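Side-chain contacts in putative metallopeptidase (PDB 3QOC), which is of unknown detailed function but is probably a metal-dependent aminopeptidase of the creatinase/prolidase family, represented here by its N-terminal domain: residues A[88-93]-A[112-117]; A[31-36]-A[103-108]; A[35-40]-A[46-51]; A[65-70]-A[79-84]. One frame throughout, in Å; residues are numbered along the deposited sequence.

Contact 1: residues A[88-93]-A[112-117]; sequences ALLSDI and EELRKS
L90 and L114 meet through methyl groups, and no flat group takes part. The carboxylate of D92 and the guanidinium of R115 belong to side chains that start away from the other segment. The two leucines cross at about a right angle. CD2 of L90 lies 3.3 Å from CD2 of L114. That is closer than usual for two methyl groups, so the exact fit is doubtful. The same L90 CD2 is 3.4 Å from the backbone O of L114. L90 also brings CB to 4.1 Å from L114 CD2. With CG anti to the backbone N (chi1 -170°), L90 sends its branch across to the facing helix. L114 starts off to one side, and only its end swings in.

The contact joins helix 85-91 to helix 108-117. Both belong to the creatinase/prolidase N-terminal domain and pack beside each other on its mixed sheet. L90 also reaches V122 and L124 of the edge strand 122-127. L114 touches L106 as well.

Nearer the surface, S91 meets S117, the last residue of 112-117. O of S117 receives a CA-H...O contact from CA of S91 at 3.5 Å, with an angle of 142° at the hydrogen. The two serine CB atoms are 4.1 Å apart. D92, next along from S91, instead makes a salt bridge through OD2 to R59.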
loop_
_atom_site.group_PDB
_atom_site.type_symbol
_atom_site.label_atom_id
_atom_site.label_comp_id
_atom_site.label_asym_id
_atom_site.label_seq_id
_atom_site.Cartn_x
_atom_site.Cartn_y
_atom_site.Cartn_z
ATOM N N ALA A 88 7.101 2.175 7.828
ATOM C CA ALA A 88 8.124 1.170 7.492
ATOM C C ALA A 88 8.138 0.820 6.024
ATOM O O ALA A 88 9.198 0.685 5.463
ATOM C CB ALA A 88 8.018 -0.103 8.388
ATOM N N LEU A 89 6.988 0.625 5.378
ATOM C CA LEU A 89 6.967 0.484 3.877
ATOM C C LEU A 89 7.589 1.684 3.200
ATOM O O LEU A 89 8.415 1.534 2.309
ATOM C CB LEU A 89 5.540 0.311 3.277
ATOM C CG LEU A 89 4.703 -0.916 3.594
ATOM C CD1 LEU A 89 3.233 -0.698 3.033
ATOM C CD2 LEU A 89 5.436 -2.174 3.032
ATOM N N LEU A 90 7.203 2.887 3.616
ATOM C CA LEU A 90 7.676 4.098 2.942
ATOM C C LEU A 90 9.187 4.259 3.064
ATOM O O LEU A 90 9.867 4.596 2.098
ATOM C CB LEU A 90 6.934 5.337 3.468
ATOM C CG LEU A 90 7.096 6.655 2.746
ATOM C CD1 LEU A 90 6.706 6.539 1.263
ATOM C CD2 LEU A 90 6.246 7.698 3.435
ATOM N N SER A 91 9.746 3.917 4.214
ATOM C CA SER A 91 11.175 4.155 4.419
ATOM C C SER A 91 12.009 3.206 3.552
ATOM O O SER A 91 13.191 3.400 3.348
ATOM C CB SER A 91 11.512 4.011 5.910
ATOM O OG SER A 91 12.620 3.162 6.052
ATOM N N ASP A 92 11.388 2.137 3.085
ATOM C CA ASP A 92 12.078 1.173 2.206
ATOM C C ASP A 92 12.093 1.527 0.694
ATOM O O ASP A 92 12.713 0.830 -0.095
ATOM C CB ASP A 92 11.528 -0.225 2.450
ATOM C CG ASP A 92 12.295 -0.954 3.565
ATOM O OD1 ASP A 92 13.161 -0.341 4.245
ATOM O OD2 ASP A 92 12.044 -2.145 3.773
ATOM N N ILE A 93 11.400 2.592 0.315
ATOM C CA ILE A 93 11.365 3.034 -1.053
ATOM C C ILE A 93 12.609 3.866 -1.370
ATOM O O ILE A 93 12.926 4.819 -0.628
ATOM C CB ILE A 93 10.143 3.874 -1.306
ATOM C CG1 ILE A 93 8.915 3.031 -1.059
ATOM C CG2 ILE A 93 10.104 4.367 -2.736
ATOM C CD1 ILE A 93 7.736 3.774 -1.303
ATOM N N GLU A 112 2.142 13.811 8.836
ATOM C CA GLU A 112 3.422 14.384 9.245
ATOM C C GLU A 112 4.414 13.274 9.658
ATOM O O GLU A 112 5.609 13.358 9.314
ATOM C CB GLU A 112 3.252 15.418 10.375
ATOM C CG GLU A 112 4.289 16.583 10.281
ATOM C CD GLU A 112 4.249 17.497 11.516
ATOM O OE1 GLU A 112 3.620 17.066 12.527
ATOM O OE2 GLU A 112 4.813 18.638 11.480
ATOM N N GLU A 113 3.924 12.231 10.350
ATOM C CA GLU A 113 4.805 11.108 10.719
ATOM C C GLU A 113 5.398 10.360 9.496
ATOM O O GLU A 113 6.556 10.134 9.475
ATOM C CB GLU A 113 4.122 10.113 11.687
ATOM N N LEU A 114 4.577 10.033 8.499
ATOM C CA LEU A 114 4.983 9.520 7.207
ATOM C C LEU A 114 6.010 10.337 6.509
ATOM O O LEU A 114 6.946 9.805 5.944
ATOM C CB LEU A 114 3.813 9.482 6.208
ATOM C CG LEU A 114 3.121 8.168 6.157
ATOM C CD1 LEU A 114 2.090 8.241 5.045
ATOM C CD2 LEU A 114 4.219 7.008 5.976
ATOM N N ARG A 115 5.779 11.622 6.433
ATOM C CA ARG A 115 6.759 12.452 5.758
ATOM C C ARG A 115 8.149 12.349 6.340
ATOM O O ARG A 115 9.122 12.452 5.596
ATOM C CB ARG A 115 6.311 13.880 5.658
ATOM C CG ARG A 115 5.121 14.011 4.736
ATOM C CD ARG A 115 4.982 15.413 4.313
ATOM N NE ARG A 115 3.618 15.889 4.248
ATOM C CZ ARG A 115 2.915 16.086 3.127
ATOM N NH1 ARG A 115 1.673 16.573 3.230
ATOM N NH2 ARG A 115 3.414 15.801 1.924
ATOM N N LYS A 116 8.261 12.050 7.620
ATOM C CA LYS A 116 9.558 11.961 8.225
ATOM C C LYS A 116 10.355 10.781 7.685
ATOM O O LYS A 116 11.591 10.815 7.672
ATOM C CB LYS A 116 9.395 11.826 9.752
ATOM C CG LYS A 116 8.751 13.072 10.400
ATOM C CD LYS A 116 8.859 12.991 11.899
ATOM C CE LYS A 116 8.361 14.265 12.533
ATOM N NZ LYS A 116 7.018 14.623 11.974
ATOM N N SER A 117 9.641 9.719 7.315
ATOM C CA SER A 117 10.241 8.465 6.878
ATOM C C SER A 117 10.539 8.423 5.393
ATOM O O SER A 117 11.302 7.580 4.972
ATOM C CB SER A 117 9.334 7.275 7.174
ATOM O OG SER A 117 9.164 7.080 8.568
#

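Contact 2: residues A[31-36]-A[103-108]; sequences VTHLTH and ADYLSV
H33 and Y105 form the tight part of this contact. CD1 of Y105 stands 3.1 Å above the plane of the H33 ring, displaced toward its rim, and is 3.2 Å from H33 ND1. The two ring planes make 43° with centroids 4.3 Å apart, so the pair is oblique. The H33 CG is anti to the backbone N (chi1 -177°), which carries the imidazole out to the tyrosine. H33 CB also lies over a face of the Y105 ring.

H36 completes the aromatic cluster. Its edge is turned to the face of Y105 in a T-shaped pair, with planes at 78° and centroids 5.1 Å apart. The H36 CE1 atom is 3.6 Å from Y105 OH. CD2 of H33 also sits over the centre of the H36 ring. Each of the three rings therefore touches the other two.

The rings pack closely but lie toward the solvent side. Further in, T32 OG1 meets L106 CD1 at 3.7 Å, a single, looser touch between side chains that cross at about a right angle. L106 is backed there by F101, C111 and L114.

E102 holds this side through three hydrogen bonds. Its OE2 is hydrogen-bonded to H36 ND1, which probably holds the imidazole's rotation, and its OE1 takes the backbone N of both T32 and H33. H33 is the N-cap residue of helix 34-41. Segment 103-108 leads from strand 97-102 to helix 108-117, where S107 caps the N-terminus by bonding Q110 N. The contact thus ties the start of one helix to the loop before another.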
loop_
_atom_site.group_PDB
_atom_site.type_symbol
_atom_site.label_atom_id
_atom_site.label_comp_id
_atom_site.label_asym_id
_atom_site.label_seq_id
_atom_site.Cartn_x
_atom_site.Cartn_y
_atom_site.Cartn_z
ATOM N N VAL A 31 -1.779 2.590 0.514
ATOM C CA VAL A 31 -3.126 2.440 1.015
ATOM C C VAL A 31 -3.073 2.192 2.512
ATOM O O VAL A 31 -2.387 1.279 2.964
ATOM C CB VAL A 31 -3.735 1.209 0.333
ATOM C CG1 VAL A 31 -5.234 1.053 0.742
ATOM C CG2 VAL A 31 -3.575 1.349 -1.204
ATOM N N THR A 32 -3.694 3.040 3.291
ATOM C CA THR A 32 -3.692 2.896 4.697
ATOM C C THR A 32 -5.089 2.625 5.284
ATOM O O THR A 32 -5.216 2.124 6.411
ATOM C CB THR A 32 -3.051 4.181 5.364
ATOM O OG1 THR A 32 -3.689 5.370 4.861
ATOM C CG2 THR A 32 -1.492 4.258 5.118
ATOM N N HIS A 33 -6.138 2.944 4.564
ATOM C CA HIS A 33 -7.498 2.656 5.096
ATOM C C HIS A 33 -7.800 1.141 5.030
ATOM O O HIS A 33 -7.635 0.501 3.981
ATOM C CB HIS A 33 -8.524 3.445 4.300
ATOM C CG HIS A 33 -9.956 3.294 4.796
ATOM N ND1 HIS A 33 -10.416 3.893 5.956
ATOM C CD2 HIS A 33 -11.017 2.640 4.275
ATOM C CE1 HIS A 33 -11.700 3.621 6.125
ATOM N NE2 HIS A 33 -12.100 2.856 5.118
ATOM N N LEU A 34 -8.194 0.545 6.142
ATOM C CA LEU A 34 -8.199 -0.897 6.259
ATOM C C LEU A 34 -9.158 -1.586 5.296
ATOM O O LEU A 34 -8.838 -2.665 4.801
ATOM C CB LEU A 34 -8.454 -1.379 7.715
ATOM C CG LEU A 34 -7.161 -1.672 8.572
ATOM C CD1 LEU A 34 -6.370 -2.722 8.054
ATOM C CD2 LEU A 34 -6.175 -0.556 8.755
ATOM N N THR A 35 -10.371 -1.047 5.100
ATOM C CA THR A 35 -11.330 -1.724 4.229
ATOM C C THR A 35 -10.797 -1.696 2.794
ATOM O O THR A 35 -11.013 -2.626 2.026
ATOM C CB THR A 35 -12.724 -1.071 4.293
ATOM O OG1 THR A 35 -12.685 0.239 3.732
ATOM C CG2 THR A 35 -13.192 -0.958 5.783
ATOM N N HIS A 36 -10.052 -0.646 2.460
ATOM C CA HIS A 36 -9.352 -0.574 1.155
ATOM C C HIS A 36 -8.295 -1.626 1.049
ATOM O O HIS A 36 -8.244 -2.359 0.035
ATOM C CB HIS A 36 -8.810 0.809 0.844
ATOM C CG HIS A 36 -9.878 1.851 0.726
ATOM N ND1 HIS A 36 -9.604 3.201 0.717
ATOM C CD2 HIS A 36 -11.231 1.744 0.639
ATOM C CE1 HIS A 36 -10.730 3.877 0.668
ATOM N NE2 HIS A 36 -11.742 3.016 0.609
ATOM N N ALA A 103 -5.596 10.964 1.163
ATOM C CA ALA A 103 -5.598 12.228 1.926
ATOM C C ALA A 103 -6.950 12.415 2.642
ATOM O O ALA A 103 -7.050 13.124 3.612
ATOM C CB ALA A 103 -5.296 13.438 0.973
ATOM N N ASP A 104 -7.974 11.740 2.146
ATOM C CA ASP A 104 -9.256 11.773 2.787
ATOM C C ASP A 104 -9.310 10.934 4.066
ATOM O O ASP A 104 -10.305 11.033 4.803
ATOM C CB ASP A 104 -10.331 11.202 1.828
ATOM C CG ASP A 104 -10.631 12.102 0.651
ATOM O OD1 ASP A 104 -10.151 13.282 0.636
ATOM O OD2 ASP A 104 -11.362 11.617 -0.255
ATOM N N TYR A 105 -8.303 10.077 4.290
ATOM C CA TYR A 105 -8.335 9.170 5.406
ATOM C C TYR A 105 -7.201 9.344 6.376
ATOM O O TYR A 105 -7.336 9.027 7.554
ATOM C CB TYR A 105 -8.369 7.704 4.937
ATOM C CG TYR A 105 -9.573 7.376 4.092
ATOM C CD1 TYR A 105 -10.712 6.811 4.649
ATOM C CD2 TYR A 105 -9.606 7.688 2.744
ATOM C CE1 TYR A 105 -11.835 6.519 3.859
ATOM C CE2 TYR A 105 -10.678 7.384 1.972
ATOM C CZ TYR A 105 -11.790 6.787 2.540
ATOM O OH TYR A 105 -12.882 6.542 1.757
ATOM N N LEU A 106 -6.060 9.809 5.925
ATOM C CA LEU A 106 -4.957 9.999 6.860
ATOM C C LEU A 106 -5.166 11.315 7.621
ATOM O O LEU A 106 -5.663 12.323 7.040
ATOM C CB LEU A 106 -3.685 10.035 6.058
ATOM C CG LEU A 106 -2.416 9.532 6.668
ATOM C CD1 LEU A 106 -2.584 8.075 7.127
ATOM C CD2 LEU A 106 -1.340 9.778 5.637
ATOM N N SER A 107 -4.811 11.330 8.902
ATOM C CA SER A 107 -4.891 12.535 9.669
ATOM C C SER A 107 -3.648 13.374 9.430
ATOM O O SER A 107 -2.636 12.880 9.018
ATOM C CB SER A 107 -4.933 12.206 11.129
ATOM O OG SER A 107 -3.774 11.500 11.447
ATOM N N VAL A 108 -3.763 14.656 9.720
ATOM C CA VAL A 108 -2.621 15.552 9.645
ATOM C C VAL A 108 -1.470 14.988 10.421
ATOM O O VAL A 108 -0.351 14.951 9.919
ATOM C CB VAL A 108 -2.971 16.917 10.125
ATOM C CG1 VAL A 108 -1.719 17.905 9.951
ATOM C CG2 VAL A 108 -4.187 17.401 9.348
#

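Contact 3: residues A[35-40]-A[46-51]; sequences THIRYL and SNAALI. With SO4 (sulfate ion), chain F.
Helix 34-41 packs across the mixed sheet of the creatinase/prolidase N-terminal domain, and I37 and L40 are the side chains it sets on strand 49-53. The short axes of 35-40 and 49-51 approach to 8.8 Å and run at 54° to each other. All five touching residues are buried.

On the helix side, I37 makes most of the contact. Its CD1 comes within 3.4 Å of A48 O and also lies near CA of A49. I37 CG1 is 4.0 Å from L50 CB, and these two side chains slide past each other in opposite directions. A48 CB meets the CD1 and CG2 branches of I37. One turn on, L40 CB rests 3.8 Å from L50 CD2. V31 of the next strand touches I37, L40 and L50. A49 points to the other face of the sheet, against helix 85-91.

R38 points away from the strand. Bends at chi2 and chi3 turn its guanidinium to a sulfate ion, probably from the crystallisation liquor, that R9 and R13 also bind. NH1 of R38 gives O4 a bond of 2.7 Å (150° at the hydrogen), with O4 at the guanidinium edge and in its plane, while R38 NH2 reaches O2 at 3.1 Å.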
loop_
_atom_site.group_PDB
_atom_site.type_symbol
_atom_site.label_atom_id
_atom_site.label_comp_id
_atom_site.label_asym_id
_atom_site.label_seq_id
_atom_site.Cartn_x
_atom_site.Cartn_y
_atom_site.Cartn_z
ATOM N N THR A 35 -10.371 -1.047 5.100
ATOM C CA THR A 35 -11.330 -1.724 4.229
ATOM C C THR A 35 -10.797 -1.696 2.794
ATOM O O THR A 35 -11.013 -2.626 2.026
ATOM C CB THR A 35 -12.724 -1.071 4.293
ATOM O OG1 THR A 35 -12.685 0.239 3.732
ATOM C CG2 THR A 35 -13.192 -0.958 5.783
ATOM N N HIS A 36 -10.052 -0.646 2.460
ATOM C CA HIS A 36 -9.352 -0.574 1.155
ATOM C C HIS A 36 -8.295 -1.626 1.049
ATOM O O HIS A 36 -8.244 -2.359 0.035
ATOM C CB HIS A 36 -8.810 0.809 0.844
ATOM C CG HIS A 36 -9.878 1.851 0.726
ATOM N ND1 HIS A 36 -9.604 3.201 0.717
ATOM C CD2 HIS A 36 -11.231 1.744 0.639
ATOM C CE1 HIS A 36 -10.730 3.877 0.668
ATOM N NE2 HIS A 36 -11.742 3.016 0.609
ATOM N N ILE A 37 -7.523 -1.847 2.106
ATOM C CA ILE A 37 -6.456 -2.894 2.057
ATOM C C ILE A 37 -7.109 -4.286 1.890
ATOM O O ILE A 37 -6.619 -5.188 1.161
ATOM C CB ILE A 37 -5.594 -2.811 3.296
ATOM C CG1 ILE A 37 -4.752 -1.517 3.296
ATOM C CG2 ILE A 37 -4.830 -4.046 3.459
ATOM C CD1 ILE A 37 -4.184 -1.113 4.633
ATOM N N ARG A 38 -8.230 -4.480 2.577
ATOM C CA ARG A 38 -8.941 -5.755 2.519
ATOM C C ARG A 38 -9.478 -6.027 1.116
ATOM O O ARG A 38 -9.365 -7.136 0.595
ATOM C CB ARG A 38 -10.086 -5.778 3.534
ATOM C CG ARG A 38 -10.439 -7.166 4.040
ATOM C CD ARG A 38 -11.359 -7.890 3.072
ATOM N NE ARG A 38 -12.297 -6.977 2.423
ATOM C CZ ARG A 38 -12.992 -7.274 1.329
ATOM N NH1 ARG A 38 -12.857 -8.463 0.758
ATOM N NH2 ARG A 38 -13.822 -6.381 0.807
ATOM N N TYR A 39 -10.064 -4.998 0.516
ATOM C CA TYR A 39 -10.629 -5.075 -0.807
ATOM C C TYR A 39 -9.493 -5.446 -1.803
ATOM O O TYR A 39 -9.687 -6.289 -2.705
ATOM C CB TYR A 39 -11.278 -3.704 -1.115
ATOM C CG TYR A 39 -11.835 -3.565 -2.508
ATOM C CD1 TYR A 39 -13.129 -3.977 -2.812
ATOM C CD2 TYR A 39 -11.065 -3.047 -3.518
ATOM C CE1 TYR A 39 -13.625 -3.853 -4.109
ATOM C CE2 TYR A 39 -11.569 -2.881 -4.875
ATOM C CZ TYR A 39 -12.831 -3.301 -5.133
ATOM O OH TYR A 39 -13.291 -3.188 -6.406
ATOM N N LEU A 40 -8.332 -4.820 -1.645
ATOM C CA LEU A 40 -7.207 -5.032 -2.572
ATOM C C LEU A 40 -6.345 -6.248 -2.303
ATOM O O LEU A 40 -5.631 -6.737 -3.216
ATOM C CB LEU A 40 -6.328 -3.819 -2.580
ATOM C CG LEU A 40 -6.898 -2.527 -3.128
ATOM C CD1 LEU A 40 -5.999 -1.363 -2.732
ATOM C CD2 LEU A 40 -7.112 -2.602 -4.659
ATOM N N SER A 46 -6.548 -5.901 11.572
ATOM C CA SER A 46 -6.923 -4.577 12.009
ATOM C C SER A 46 -5.747 -3.608 11.948
ATOM O O SER A 46 -5.890 -2.451 12.338
ATOM C CB SER A 46 -7.420 -4.665 13.454
ATOM O OG SER A 46 -6.398 -5.261 14.276
ATOM N N ASN A 47 -4.594 -4.047 11.460
ATOM C CA ASN A 47 -3.459 -3.127 11.298
ATOM C C ASN A 47 -2.637 -3.606 10.101
ATOM O O ASN A 47 -2.251 -4.770 10.052
ATOM C CB ASN A 47 -2.617 -3.112 12.592
ATOM C CG ASN A 47 -1.340 -2.269 12.456
ATOM O OD1 ASN A 47 -1.372 -1.151 11.959
ATOM N ND2 ASN A 47 -0.243 -2.794 12.934
ATOM N N ALA A 48 -2.476 -2.726 9.108
ATOM C CA ALA A 48 -1.760 -3.001 7.869
ATOM C C ALA A 48 -1.501 -1.711 7.139
ATOM O O ALA A 48 -2.193 -0.689 7.373
ATOM C CB ALA A 48 -2.545 -4.018 6.943
ATOM N N ALA A 49 -0.562 -1.802 6.204
ATOM C CA ALA A 49 -0.379 -0.764 5.138
ATOM C C ALA A 49 0.037 -1.501 3.908
ATOM O O ALA A 49 0.541 -2.620 4.004
ATOM C CB ALA A 49 0.665 0.274 5.540
ATOM N N LEU A 50 -0.213 -0.926 2.744
ATOM C CA LEU A 50 -0.131 -1.651 1.466
ATOM C C LEU A 50 0.344 -0.673 0.387
ATOM O O LEU A 50 -0.210 0.398 0.263
ATOM C CB LEU A 50 -1.496 -2.198 1.019
ATOM C CG LEU A 50 -1.585 -2.829 -0.390
ATOM C CD1 LEU A 50 -0.651 -4.019 -0.461
ATOM C CD2 LEU A 50 -2.993 -3.300 -0.801
ATOM N N ILE A 51 1.388 -1.024 -0.339
ATOM C CA ILE A 51 1.899 -0.162 -1.394
ATOM C C ILE A 51 1.654 -0.887 -2.692
ATOM O O ILE A 51 2.023 -2.022 -2.816
ATOM C CB ILE A 51 3.362 0.111 -1.207
ATOM C CG1 ILE A 51 3.824 1.121 -2.280
ATOM C CG2 ILE A 51 4.161 -1.136 -1.285
ATOM C CD1 ILE A 51 4.149 2.535 -1.611
HETATM S S SO4 F . -15.136 -9.434 -1.464
HETATM O O1 SO4 F . -15.608 -9.421 -2.823
HETATM O O2 SO4 F . -15.539 -8.105 -1.106
HETATM O O3 SO4 F . -15.800 -10.463 -0.689
HETATM O O4 SO4 F . -13.724 -9.788 -1.452
#

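Contact 4: residues A[65-70]-A[79-84]; sequences RYITQI and SLMARN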
loop_
_atom_site.group_PDB
_atom_site.type_symbol
_atom_site.label_atom_id
_atom_site.label_comp_id
_atom_site.label_asym_id
_atom_site.label_seq_id
_atom_site.Cartn_x
_atom_site.Cartn_y
_atom_site.Cartn_z
ATOM N N ARG A 65 1.671 -9.838 15.353
ATOM C CA ARG A 65 0.482 -10.664 15.635
ATOM C C ARG A 65 -0.114 -11.272 14.363
ATOM O O ARG A 65 -0.728 -12.348 14.398
ATOM C CB ARG A 65 -0.515 -9.859 16.485
ATOM C CG ARG A 65 -1.900 -9.887 16.093
ATOM C CD ARG A 65 -2.610 -8.679 16.793
ATOM N NE ARG A 65 -2.256 -7.381 16.194
ATOM C CZ ARG A 65 -3.091 -6.344 16.127
ATOM N NH1 ARG A 65 -4.329 -6.385 16.664
ATOM N NH2 ARG A 65 -2.680 -5.237 15.511
ATOM N N TYR A 66 0.142 -10.648 13.214
ATOM C CA TYR A 66 -0.556 -11.040 12.005
ATOM C C TYR A 66 0.357 -11.672 10.924
ATOM O O TYR A 66 -0.097 -11.892 9.810
ATOM C CB TYR A 66 -1.270 -9.874 11.453
ATOM C CG TYR A 66 -2.513 -9.359 12.142
ATOM C CD1 TYR A 66 -3.568 -10.147 12.372
ATOM C CD2 TYR A 66 -2.621 -8.035 12.478
ATOM C CE1 TYR A 66 -4.731 -9.638 12.931
ATOM C CE2 TYR A 66 -3.759 -7.527 13.007
ATOM C CZ TYR A 66 -4.811 -8.336 13.254
ATOM O OH TYR A 66 -6.019 -7.833 13.748
ATOM N N ILE A 67 1.618 -11.961 11.241
ATOM C CA ILE A 67 2.547 -12.522 10.231
ATOM C C ILE A 67 2.110 -13.855 9.675
ATOM O O ILE A 67 2.138 -14.069 8.460
ATOM C CB ILE A 67 3.962 -12.634 10.792
ATOM C CG1 ILE A 67 4.483 -11.229 11.086
ATOM C CG2 ILE A 67 5.022 -13.286 9.783
ATOM C CD1 ILE A 67 4.447 -10.337 9.918
ATOM N N THR A 68 1.689 -14.758 10.541
ATOM C CA THR A 68 1.149 -16.011 10.064
ATOM C C THR A 68 -0.113 -15.726 9.277
ATOM O O THR A 68 -0.243 -16.198 8.203
ATOM C CB THR A 68 0.925 -17.029 11.198
ATOM O OG1 THR A 68 2.191 -17.401 11.763
ATOM C CG2 THR A 68 0.220 -18.307 10.689
ATOM N N GLN A 69 -1.029 -14.891 9.751
ATOM C CA GLN A 69 -2.285 -14.772 9.036
ATOM C C GLN A 69 -2.108 -14.151 7.626
ATOM O O GLN A 69 -2.852 -14.473 6.736
ATOM C CB GLN A 69 -3.259 -13.932 9.844
ATOM C CG GLN A 69 -4.590 -13.593 9.144
ATOM C CD GLN A 69 -5.542 -12.765 10.039
ATOM O OE1 GLN A 69 -6.251 -11.861 9.550
ATOM N NE2 GLN A 69 -5.545 -13.044 11.330
ATOM N N ILE A 70 -1.210 -13.184 7.482
ATOM C CA ILE A 70 -1.030 -12.473 6.224
ATOM C C ILE A 70 -0.371 -13.355 5.152
ATOM O O ILE A 70 -0.677 -13.248 4.001
ATOM C CB ILE A 70 -0.275 -11.101 6.425
ATOM C CG1 ILE A 70 -0.676 -10.091 5.349
ATOM C CG2 ILE A 70 1.211 -11.215 6.458
ATOM C CD1 ILE A 70 -0.496 -8.601 5.860
ATOM N N SER A 79 5.627 -9.565 2.387
ATOM C CA SER A 79 5.213 -8.907 3.603
ATOM C C SER A 79 6.433 -8.405 4.338
ATOM O O SER A 79 7.522 -8.930 4.193
ATOM C CB SER A 79 4.419 -9.870 4.523
ATOM O OG SER A 79 5.227 -10.923 5.091
ATOM N N LEU A 80 6.215 -7.347 5.105
ATOM C CA LEU A 80 7.252 -6.730 5.947
ATOM C C LEU A 80 6.613 -6.596 7.309
ATOM O O LEU A 80 5.559 -5.962 7.455
ATOM C CB LEU A 80 7.539 -5.306 5.486
ATOM C CG LEU A 80 8.396 -4.408 6.379
ATOM C CD1 LEU A 80 9.817 -4.990 6.479
ATOM C CD2 LEU A 80 8.548 -3.025 5.754
HETATM N N MSE A 81 7.282 -7.121 8.321
HETATM C CA MSE A 81 6.791 -6.953 9.687
HETATM C C MSE A 81 7.209 -5.595 10.239
HETATM O O MSE A 81 8.375 -5.273 10.211
HETATM C CB MSE A 81 7.420 -8.022 10.610
HETATM C CG MSE A 81 6.816 -7.968 11.996
HETATM SE SE MSE A 81 7.527 -9.517 13.154
HETATM C CE MSE A 81 9.202 -8.624 13.708
ATOM N N ALA A 82 6.278 -4.884 10.842
ATOM C CA ALA A 82 6.579 -3.598 11.484
ATOM C C ALA A 82 5.465 -3.271 12.514
ATOM O O ALA A 82 4.294 -3.462 12.174
ATOM C CB ALA A 82 6.574 -2.472 10.393
ATOM N N ARG A 83 5.815 -2.762 13.696
ATOM C CA ARG A 83 4.822 -2.186 14.622
ATOM C C ARG A 83 4.053 -1.045 13.896
ATOM O O ARG A 83 2.789 -1.076 13.828
ATOM C CB ARG A 83 5.470 -1.691 15.916
ATOM C CG ARG A 83 5.714 -2.810 16.962
ATOM C CD ARG A 83 6.768 -2.495 18.035
ATOM N NE ARG A 83 7.374 -3.725 18.569
ATOM C CZ ARG A 83 8.089 -3.802 19.705
ATOM N NH1 ARG A 83 8.281 -2.719 20.464
ATOM N NH2 ARG A 83 8.588 -4.973 20.111
ATOM N N ASN A 84 4.802 -0.137 13.256
ATOM C CA ASN A 84 4.259 1.022 12.526
ATOM C C ASN A 84 4.348 0.885 11.002
ATOM O O ASN A 84 5.342 1.206 10.361
ATOM C CB ASN A 84 4.901 2.297 13.023
ATOM C CG ASN A 84 4.769 2.440 14.530
ATOM O OD1 ASN A 84 3.634 2.491 15.065
ATOM N ND2 ASN A 84 5.915 2.437 15.240
HETATM O O HOH W 1 4.059 -13.260 6.687
#
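I67 and M81 cross at about a right angle. The methyl end of the isoleucine is laid against the stem of the other side chain. I67 CD1 is 3.8 Å from M81 CB and 3.9 Å from M81 CG. I67 CG1 is 4.1 Å from the selenium, SE, of M81, a residue built as selenomethionine. M81 CG is anti to its backbone N (chi1 -174°), and the chain is extended until it bends at chi3. Its stem therefore passes beside I67, while its end leads away from the helix. The CB bond of I67 is aimed past the strand, but CG1 and CD1 reach back to M81.

The second pair lies one turn further along the helix. I70 points at the strand, and its CG2 branch meets S79 CB at 4.0 Å. The S79 side chain faces back toward the helix. I70 is buried, and it also touches I60 and T62 of the neighbouring strand and F43 of a loop.

The two segments belong to a beta-alpha-beta unit made of strand 58-62, helix 67-73 and strand 78-81. The contact is where the connecting helix covers the edge strand. Y66 is the N-cap residue of that helix.

A water bridges the two sides. It donates to I67 O over 2.7 Å and is hydrogen-bonded to S79 OG at 3.1 Å. Between the two segments the direct touches are apolar, and the water supplies a polar link, with M81 exposed to solvent and I70 buried.

Contact 3 is the core of the set: all its touching residues are buried, and its packing is aliphatic. Contacts 1 and 4 are partly buried and add something to methyl packing: a weak CA-H...O contact in contact 1, a bridging water in contact 4. Contact 2 lies at the surface and is aromatic. Contacts 2 and 3 share helix 34-41, and V31 N is hydrogen-bonded to L50 O between them. Strand 78-81 of contact 4 leads into helix 85-91 of contact 1. L89 packs on A49, joining contacts 1 and 3, and S46 OG and Y66 OH are hydrogen-bonded, joining contacts 3 and 4. Contacts 2 and 4 do not touch.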